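PT26-6P (Thermococcus sp., PDB 2WB7) is of unknown function but is encoded by a euryarchaeal mobile element and combines two immunoglobulin-like domains with a helical domain. Local coordinates at residues 71-76 / 122-127; 255-260 / 377-382; 460-465 / 479-484. All coordinates share one frame; numbering follows the deposited sequence.

Interaction 1: residues 71-76 / 122-127; sequences IRLEIP and LDLVTV
Leu73 N gives Leu122 O of the facing strand a hydrogen bond of 2.8 Å. Arg72 CA adds a minor C-H contact to Leu122 O at 3.3 Å. The bond is returned by Leu122 N to Leu73 O, and Ile71 and Leu124 exchange N-H and C=O in the same way. Two antiparallel hydrogen-bonded pairs thus flank the non-hydrogen-bonded pair Arg72-Asp123.

Arg72 and Asp123 extend alongside each other from the sheet. Arg72 CG is anti to the backbone N (chi1 176°), which runs the start of the chain past the carboxylate, with Arg72 CG 3.6 Å from Asp123 OD1. The chain then bends at chi3, and Arg72 NH1 stands 3.1 Å from Asp123 OD1. The two flat groups are turned 50° apart. The carboxylate oxygen stands off the guanidinium plane, away from its N-H directions, so this salt bridge rests on charge alone.

The other face carries Ile71, Leu73, Leu122 and Leu124. Ile71 CB meets Leu124 CB at 4.1 Å, and Leu73 CB meets Leu122 CB at 4.1 Å. On the diagonal, Leu73 CD1 touches Leu124 CD1 at 4.3 Å. These side chains press on Trp107 and Ile87 of a second sheet, as expected between the layers of an immunoglobulin-like sandwich.

The two faces therefore differ in kind. One is an apolar layer inside the domain. The other holds an ion pair without a directed bond, which would probably tolerate some movement of both groups.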
# COMPACT_ATOMS: atom_id res chain seq x y z
N ILE A 71 4.52 -14.59 -23.61
CA ILE A 71 4.08 -15.76 -24.36
C ILE A 71 5.24 -16.32 -25.18
O ILE A 71 5.83 -15.63 -26.00
CB ILE A 71 2.95 -15.39 -25.33
CG1 ILE A 71 1.83 -14.66 -24.59
CG2 ILE A 71 2.44 -16.64 -26.03
CD1 ILE A 71 0.98 -13.76 -25.49
N ARG A 72 5.56 -17.59 -24.95
CA ARG A 72 6.65 -18.20 -25.68
C ARG A 72 6.17 -19.28 -26.66
O ARG A 72 5.57 -20.28 -26.25
CB ARG A 72 7.66 -18.78 -24.70
CG ARG A 72 8.79 -19.52 -25.34
CD ARG A 72 9.49 -20.33 -24.29
NE ARG A 72 10.92 -20.41 -24.55
CZ ARG A 72 11.79 -19.46 -24.23
NH1 ARG A 72 11.35 -18.34 -23.64
NH2 ARG A 72 13.08 -19.62 -24.51
N LEU A 73 6.46 -19.08 -27.94
CA LEU A 73 6.08 -20.01 -28.99
C LEU A 73 7.28 -20.83 -29.49
O LEU A 73 8.24 -20.27 -30.00
CB LEU A 73 5.50 -19.23 -30.17
CG LEU A 73 4.42 -18.19 -29.87
CD1 LEU A 73 3.87 -17.61 -31.16
CD2 LEU A 73 3.31 -18.83 -29.07
N GLU A 74 7.22 -22.15 -29.35
CA GLU A 74 8.25 -23.02 -29.92
C GLU A 74 7.82 -23.63 -31.25
O GLU A 74 6.82 -24.33 -31.32
CB GLU A 74 8.60 -24.17 -28.98
CG GLU A 74 8.69 -23.78 -27.53
CD GLU A 74 8.38 -24.96 -26.60
OE1 GLU A 74 8.05 -24.70 -25.41
OE2 GLU A 74 8.43 -26.13 -27.07
N ILE A 75 8.58 -23.35 -32.30
CA ILE A 75 8.44 -24.10 -33.53
C ILE A 75 9.35 -25.33 -33.46
O ILE A 75 10.57 -25.20 -33.52
CB ILE A 75 8.81 -23.26 -34.76
CG1 ILE A 75 8.38 -21.79 -34.56
CG2 ILE A 75 8.21 -23.85 -36.01
CD1 ILE A 75 6.92 -21.59 -34.35
N PRO A 76 8.76 -26.53 -33.32
CA PRO A 76 9.60 -27.73 -33.25
C PRO A 76 10.23 -28.01 -34.61
O PRO A 76 9.66 -27.66 -35.64
CB PRO A 76 8.62 -28.84 -32.89
CG PRO A 76 7.25 -28.30 -33.14
CD PRO A 76 7.33 -26.85 -33.45
N LEU A 122 10.03 -18.16 -30.27
CA LEU A 122 9.54 -16.79 -30.36
C LEU A 122 9.00 -16.30 -29.02
O LEU A 122 8.22 -16.98 -28.37
CB LEU A 122 8.45 -16.70 -31.42
CG LEU A 122 8.90 -17.19 -32.80
CD1 LEU A 122 7.84 -16.89 -33.86
CD2 LEU A 122 10.24 -16.54 -33.15
N ASP A 123 9.43 -15.10 -28.63
CA ASP A 123 9.01 -14.50 -27.36
C ASP A 123 8.14 -13.29 -27.61
O ASP A 123 8.58 -12.31 -28.18
CB ASP A 123 10.23 -14.07 -26.54
CG ASP A 123 10.96 -15.26 -25.91
OD1 ASP A 123 10.36 -16.36 -25.79
OD2 ASP A 123 12.15 -15.07 -25.53
N LEU A 124 6.89 -13.36 -27.18
CA LEU A 124 5.99 -12.21 -27.23
C LEU A 124 5.77 -11.61 -25.84
O LEU A 124 5.57 -12.34 -24.86
CB LEU A 124 4.65 -12.63 -27.83
CG LEU A 124 4.63 -13.05 -29.30
CD1 LEU A 124 3.28 -13.68 -29.61
CD2 LEU A 124 4.89 -11.86 -30.23
N VAL A 125 5.79 -10.29 -25.76
CA VAL A 125 5.56 -9.63 -24.48
C VAL A 125 4.38 -8.67 -24.53
O VAL A 125 4.25 -7.86 -25.45
CB VAL A 125 6.82 -8.91 -23.96
CG1 VAL A 125 6.52 -8.19 -22.69
CG2 VAL A 125 7.94 -9.92 -23.73
N THR A 126 3.51 -8.78 -23.53
CA THR A 126 2.38 -7.89 -23.42
C THR A 126 2.07 -7.52 -21.96
O THR A 126 2.72 -8.00 -21.03
CB THR A 126 1.13 -8.48 -24.13
OG1 THR A 126 0.19 -7.43 -24.37
CG2 THR A 126 0.48 -9.54 -23.28
N VAL A 127 1.11 -6.63 -21.77
CA VAL A 127 0.71 -6.21 -20.44
C VAL A 127 -0.75 -6.55 -20.28
O VAL A 127 -1.53 -6.33 -21.19
CB VAL A 127 0.86 -4.70 -20.28
CG1 VAL A 127 0.61 -4.30 -18.84
CG2 VAL A 127 2.24 -4.25 -20.74

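Interaction 2: residues 255-260 / 377-382; sequences YQNKYA and AEPMIS
Tyr255 and Ile381 are set roughly perpendicular in the tightly packed part of this contact. Ile381 CG2 sits over one face of the tyrosine ring, 3.6 Å from the centroid and 17° off the ring normal, a CH-pi contact. Ile381 CG2 is anti to its carbonyl carbon, which turns this methyl rather than the longer branch onto the ring. Met380 O comes to the ring edge, 3.7 Å from Tyr255 CD2. The Tyr255 hydroxyl is hydrogen-bonded to Gly236 O.

The same buried side holds Asn257, Pro379, Tyr259 and Ala377. The Asn257 amide lies against the proline ring, with Asn257 ND2 3.5 Å from Pro379 CD; its N-H is used by Thr270 OG1. Ala377 CB touches Tyr259 CD2 at 3.7 Å. Side chains of the adjoining strand 266-272 touch this group.

On the looser side, Lys258 and Met380 are partly exposed. Glu378 beside them is buried, against Tyr152 and Trp156 of helix 149-157. Lys258 NZ and Glu378 OE1 are 3.3 Å apart, a weak bond within a salt bridge. Glu378 is held more firmly by Tyr152 and His354, and Lys258 also makes a cation-pi contact with Trp156. Met380, a selenomethionine here, folds back so that Met380 SE lies 4.0 Å from Lys258 CB.

Backbone bonds join the two strands between these faces. Lys258 and Glu378 form an antiparallel hydrogen-bonded pair, and Met380 N reaches Gln256 O at 2.9 Å. Met380 then centres an inverse gamma turn that ends the pairing.

Aromatic and aliphatic groups, with one amide satisfied by Thr270, fill the closed side. The charged groups of the other side meet helix 149-157, which probably helps to hold that helix against the sheet.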
# COMPACT_ATOMS: atom_id res chain seq x y z
N TYR A 255 5.14 7.46 7.48
CA TYR A 255 4.00 6.75 8.05
C TYR A 255 3.81 5.41 7.36
O TYR A 255 4.12 5.28 6.17
CB TYR A 255 2.72 7.61 7.97
CG TYR A 255 2.46 8.43 9.22
CD1 TYR A 255 3.01 9.70 9.37
CD2 TYR A 255 1.67 7.93 10.25
CE1 TYR A 255 2.77 10.44 10.51
CE2 TYR A 255 1.43 8.66 11.38
CZ TYR A 255 1.97 9.90 11.51
OH TYR A 255 1.72 10.61 12.66
N GLN A 256 3.33 4.41 8.08
CA GLN A 256 2.83 3.24 7.39
C GLN A 256 1.62 3.74 6.58
O GLN A 256 0.91 4.66 7.01
CB GLN A 256 2.42 2.14 8.37
CG GLN A 256 3.52 1.60 9.27
CD GLN A 256 4.61 0.89 8.51
OE1 GLN A 256 4.39 0.34 7.43
NE2 GLN A 256 5.82 0.90 9.06
N ASN A 257 1.40 3.15 5.40
CA ASN A 257 0.21 3.44 4.61
C ASN A 257 -0.59 2.16 4.43
O ASN A 257 -0.02 1.09 4.33
CB ASN A 257 0.59 3.95 3.21
CG ASN A 257 0.98 5.40 3.19
OD1 ASN A 257 2.16 5.73 3.20
ND2 ASN A 257 0.00 6.28 3.15
N LYS A 258 -1.90 2.29 4.36
CA LYS A 258 -2.75 1.20 3.93
C LYS A 258 -2.98 1.38 2.43
O LYS A 258 -3.32 2.46 1.98
CB LYS A 258 -4.08 1.28 4.68
CG LYS A 258 -4.79 -0.04 4.87
CD LYS A 258 -6.30 0.17 5.04
CE LYS A 258 -6.65 1.54 5.65
NZ LYS A 258 -8.15 1.80 5.70
N TYR A 259 -2.76 0.33 1.64
CA TYR A 259 -2.83 0.44 0.18
C TYR A 259 -3.97 -0.36 -0.42
O TYR A 259 -4.29 -1.43 0.09
CB TYR A 259 -1.54 -0.07 -0.46
CG TYR A 259 -0.30 0.71 -0.13
CD1 TYR A 259 0.59 0.24 0.82
CD2 TYR A 259 0.00 1.89 -0.80
CE1 TYR A 259 1.75 0.94 1.13
CE2 TYR A 259 1.14 2.60 -0.51
CZ TYR A 259 2.02 2.12 0.45
OH TYR A 259 3.17 2.82 0.75
N ALA A 260 -4.54 0.14 -1.52
CA ALA A 260 -5.43 -0.65 -2.36
C ALA A 260 -5.17 -0.25 -3.82
O ALA A 260 -4.83 0.90 -4.09
CB ALA A 260 -6.89 -0.40 -2.00
N ALA A 377 -3.86 5.14 -1.05
CA ALA A 377 -2.93 4.92 0.04
C ALA A 377 -3.35 5.84 1.15
O ALA A 377 -3.47 7.05 0.96
CB ALA A 377 -1.50 5.23 -0.39
N GLU A 378 -3.60 5.25 2.32
CA GLU A 378 -4.04 6.03 3.46
C GLU A 378 -2.99 5.99 4.58
O GLU A 378 -2.72 4.93 5.15
CB GLU A 378 -5.40 5.55 3.95
CG GLU A 378 -5.77 6.09 5.31
CD GLU A 378 -7.17 5.69 5.76
OE1 GLU A 378 -7.88 5.00 5.01
OE2 GLU A 378 -7.55 6.08 6.89
N PRO A 379 -2.37 7.14 4.87
CA PRO A 379 -1.40 7.24 5.94
C PRO A 379 -2.07 6.87 7.24
O PRO A 379 -3.14 7.38 7.54
CB PRO A 379 -1.05 8.73 5.96
CG PRO A 379 -1.37 9.22 4.60
CD PRO A 379 -2.56 8.42 4.16
N MSE A 380 -1.46 5.96 7.99
CA MSE A 380 -2.09 5.42 9.19
C MSE A 380 -1.96 6.41 10.34
O MSE A 380 -1.33 6.13 11.36
CB MSE A 380 -1.47 4.08 9.52
CG MSE A 380 -1.74 3.02 8.46
SE MSE A 380 -3.61 2.58 8.47
CE MSE A 380 -3.40 1.32 9.91
N ILE A 381 -2.52 7.60 10.15
CA ILE A 381 -2.40 8.64 11.15
C ILE A 381 -3.54 8.51 12.14
O ILE A 381 -4.43 7.67 11.98
CB ILE A 381 -2.41 10.07 10.52
CG1 ILE A 381 -3.65 10.29 9.66
CG2 ILE A 381 -1.17 10.30 9.70
CD1 ILE A 381 -4.75 11.17 10.32
N SER A 382 -3.52 9.33 13.17
CA SER A 382 -4.67 9.45 14.04
C SER A 382 -4.74 10.89 14.52
O SER A 382 -3.71 11.49 14.87
CB SER A 382 -4.53 8.53 15.24
OG SER A 382 -5.54 8.84 16.19

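Interaction 3: residues 460-465 / 479-484; sequences NDLQKA and NAAKKH
Asp461 and His484 meet at about a right angle, carboxylate against ring edge. Asp461 OD2 lies in the plane of the imidazole, 3.2 Å from His484 CD2, and the two flat groups are 34° apart. It faces a carbon of the ring, and no hydrogen bond joins the two segments. Asp461 CG is anti to its carbonyl carbon (chi1 -72°), which sends the carboxylate across to the neighbouring helix.

The ring nitrogens are used elsewhere. His484 ND1 is bonded to Glu454 and His484 NE2 to Glu524, so the imidazole is held through both ring nitrogens.

The methyl of Ala480 lies beside Asp461 OD2. Nearer the backbone, Asp461 CB rests 3.6 Å from Ala481 CB. Leu462 CG comes to the same methyl, Ala481 CB, at 4.2 Å, and its chain runs on toward helix 408-438. The small alanines probably allow the close approach: the axes of segments 460-465 and 479-484 come within 8.5 Å, at 164°. Helices 442-465 and 471-499 follow one another in the chain and form a helical hairpin.

With an alanine at Asp461, the edge of His484 would probably lose its carboxylate neighbour and a gap would probably open beside Ala480.

Asp461 OD2 also lies near the like-charged Glu524. Three acidic side chains thus gather round His484, which would probably favour a protonated imidazole that eases their mutual repulsion.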
# COMPACT_ATOMS: atom_id res chain seq x y z
N ASN A 460 -0.72 5.50 40.72
CA ASN A 460 0.08 4.69 41.61
C ASN A 460 1.53 5.05 41.53
O ASN A 460 2.24 5.11 42.54
CB ASN A 460 -0.09 3.21 41.27
CG ASN A 460 0.54 2.32 42.30
OD1 ASN A 460 0.10 2.28 43.44
ND2 ASN A 460 1.59 1.61 41.90
N ASP A 461 2.01 5.29 40.31
CA ASP A 461 3.40 5.69 40.12
C ASP A 461 3.69 7.03 40.80
O ASP A 461 4.73 7.18 41.44
CB ASP A 461 3.77 5.71 38.64
CG ASP A 461 3.87 4.32 38.06
OD1 ASP A 461 4.03 3.35 38.82
OD2 ASP A 461 3.79 4.16 36.83
N LEU A 462 2.76 7.97 40.71
CA LEU A 462 2.91 9.23 41.44
C LEU A 462 3.04 9.01 42.96
O LEU A 462 3.87 9.66 43.61
CB LEU A 462 1.78 10.23 41.12
CG LEU A 462 1.89 10.86 39.72
CD1 LEU A 462 0.70 11.73 39.38
CD2 LEU A 462 3.19 11.65 39.50
N GLN A 463 2.24 8.08 43.50
CA GLN A 463 2.29 7.75 44.93
C GLN A 463 3.69 7.26 45.29
O GLN A 463 4.27 7.68 46.28
CB GLN A 463 1.29 6.66 45.28
CG GLN A 463 -0.19 7.00 45.07
CD GLN A 463 -0.82 7.71 46.24
OE1 GLN A 463 -0.12 8.17 47.15
NE2 GLN A 463 -2.15 7.81 46.25
N LYS A 464 4.22 6.34 44.49
CA LYS A 464 5.54 5.79 44.80
C LYS A 464 6.63 6.82 44.53
O LYS A 464 7.64 6.90 45.25
CB LYS A 464 5.78 4.50 44.01
CG LYS A 464 4.70 3.45 44.20
CD LYS A 464 5.18 2.07 43.78
CE LYS A 464 4.02 1.09 43.66
NZ LYS A 464 3.34 0.97 44.98
N ALA A 465 6.44 7.61 43.47
CA ALA A 465 7.42 8.64 43.12
C ALA A 465 7.73 9.48 44.34
O ALA A 465 8.89 9.71 44.67
CB ALA A 465 6.91 9.50 42.00
N ASN A 479 8.47 9.01 35.00
CA ASN A 479 8.39 8.63 33.61
C ASN A 479 7.35 7.54 33.32
O ASN A 479 6.59 7.65 32.35
CB ASN A 479 9.76 8.24 33.08
CG ASN A 479 9.80 8.25 31.59
OD1 ASN A 479 10.05 7.22 30.95
ND2 ASN A 479 9.49 9.40 31.00
N ALA A 480 7.30 6.51 34.16
CA ALA A 480 6.25 5.50 34.04
C ALA A 480 4.91 6.20 34.14
O ALA A 480 4.02 5.97 33.33
CB ALA A 480 6.37 4.42 35.13
N ALA A 481 4.78 7.07 35.12
CA ALA A 481 3.53 7.78 35.31
C ALA A 481 3.14 8.62 34.09
O ALA A 481 1.97 8.70 33.70
CB ALA A 481 3.60 8.63 36.58
N LYS A 482 4.13 9.24 33.46
CA LYS A 482 3.87 10.07 32.28
C LYS A 482 3.33 9.26 31.09
O LYS A 482 2.31 9.63 30.46
CB LYS A 482 5.15 10.77 31.88
CG LYS A 482 4.91 12.04 31.10
CD LYS A 482 6.23 12.63 30.69
CE LYS A 482 6.06 13.89 29.89
NZ LYS A 482 7.38 14.18 29.25
N LYS A 483 4.02 8.16 30.77
CA LYS A 483 3.62 7.30 29.67
C LYS A 483 2.30 6.60 29.94
O LYS A 483 1.52 6.38 29.01
CB LYS A 483 4.68 6.24 29.39
CG LYS A 483 6.09 6.73 29.49
CD LYS A 483 6.43 7.82 28.51
CE LYS A 483 7.92 7.73 28.18
NZ LYS A 483 8.62 9.03 28.28
N HIS A 484 2.05 6.23 31.19
CA HIS A 484 0.75 5.69 31.56
C HIS A 484 -0.34 6.71 31.26
O HIS A 484 -1.39 6.35 30.73
CB HIS A 484 0.67 5.23 33.03
CG HIS A 484 1.25 3.87 33.28
ND1 HIS A 484 0.95 2.77 32.50
CD2 HIS A 484 2.10 3.43 34.23
CE1 HIS A 484 1.60 1.72 32.96
NE2 HIS A 484 2.32 2.09 34.00

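The three contacts follow one another along an elongated chain and none touches another. Interactions 1 and 2 each pair two antiparallel strands, but in different immunoglobulin-like domains, with nearest atoms about 17 Å apart. Interaction 1 is partly buried and lies far from the chain's centre. Interaction 2 is buried, near that centre, and its polar groups have partners in other elements. Interaction 3 is also buried but peripheral, and joins two helices without a hydrogen bond between them. Its centre is about 69 Å from that of interaction 1. Backbone bonding dominates the strand pairs; small side chains and a histidine among acids mark the helical domain.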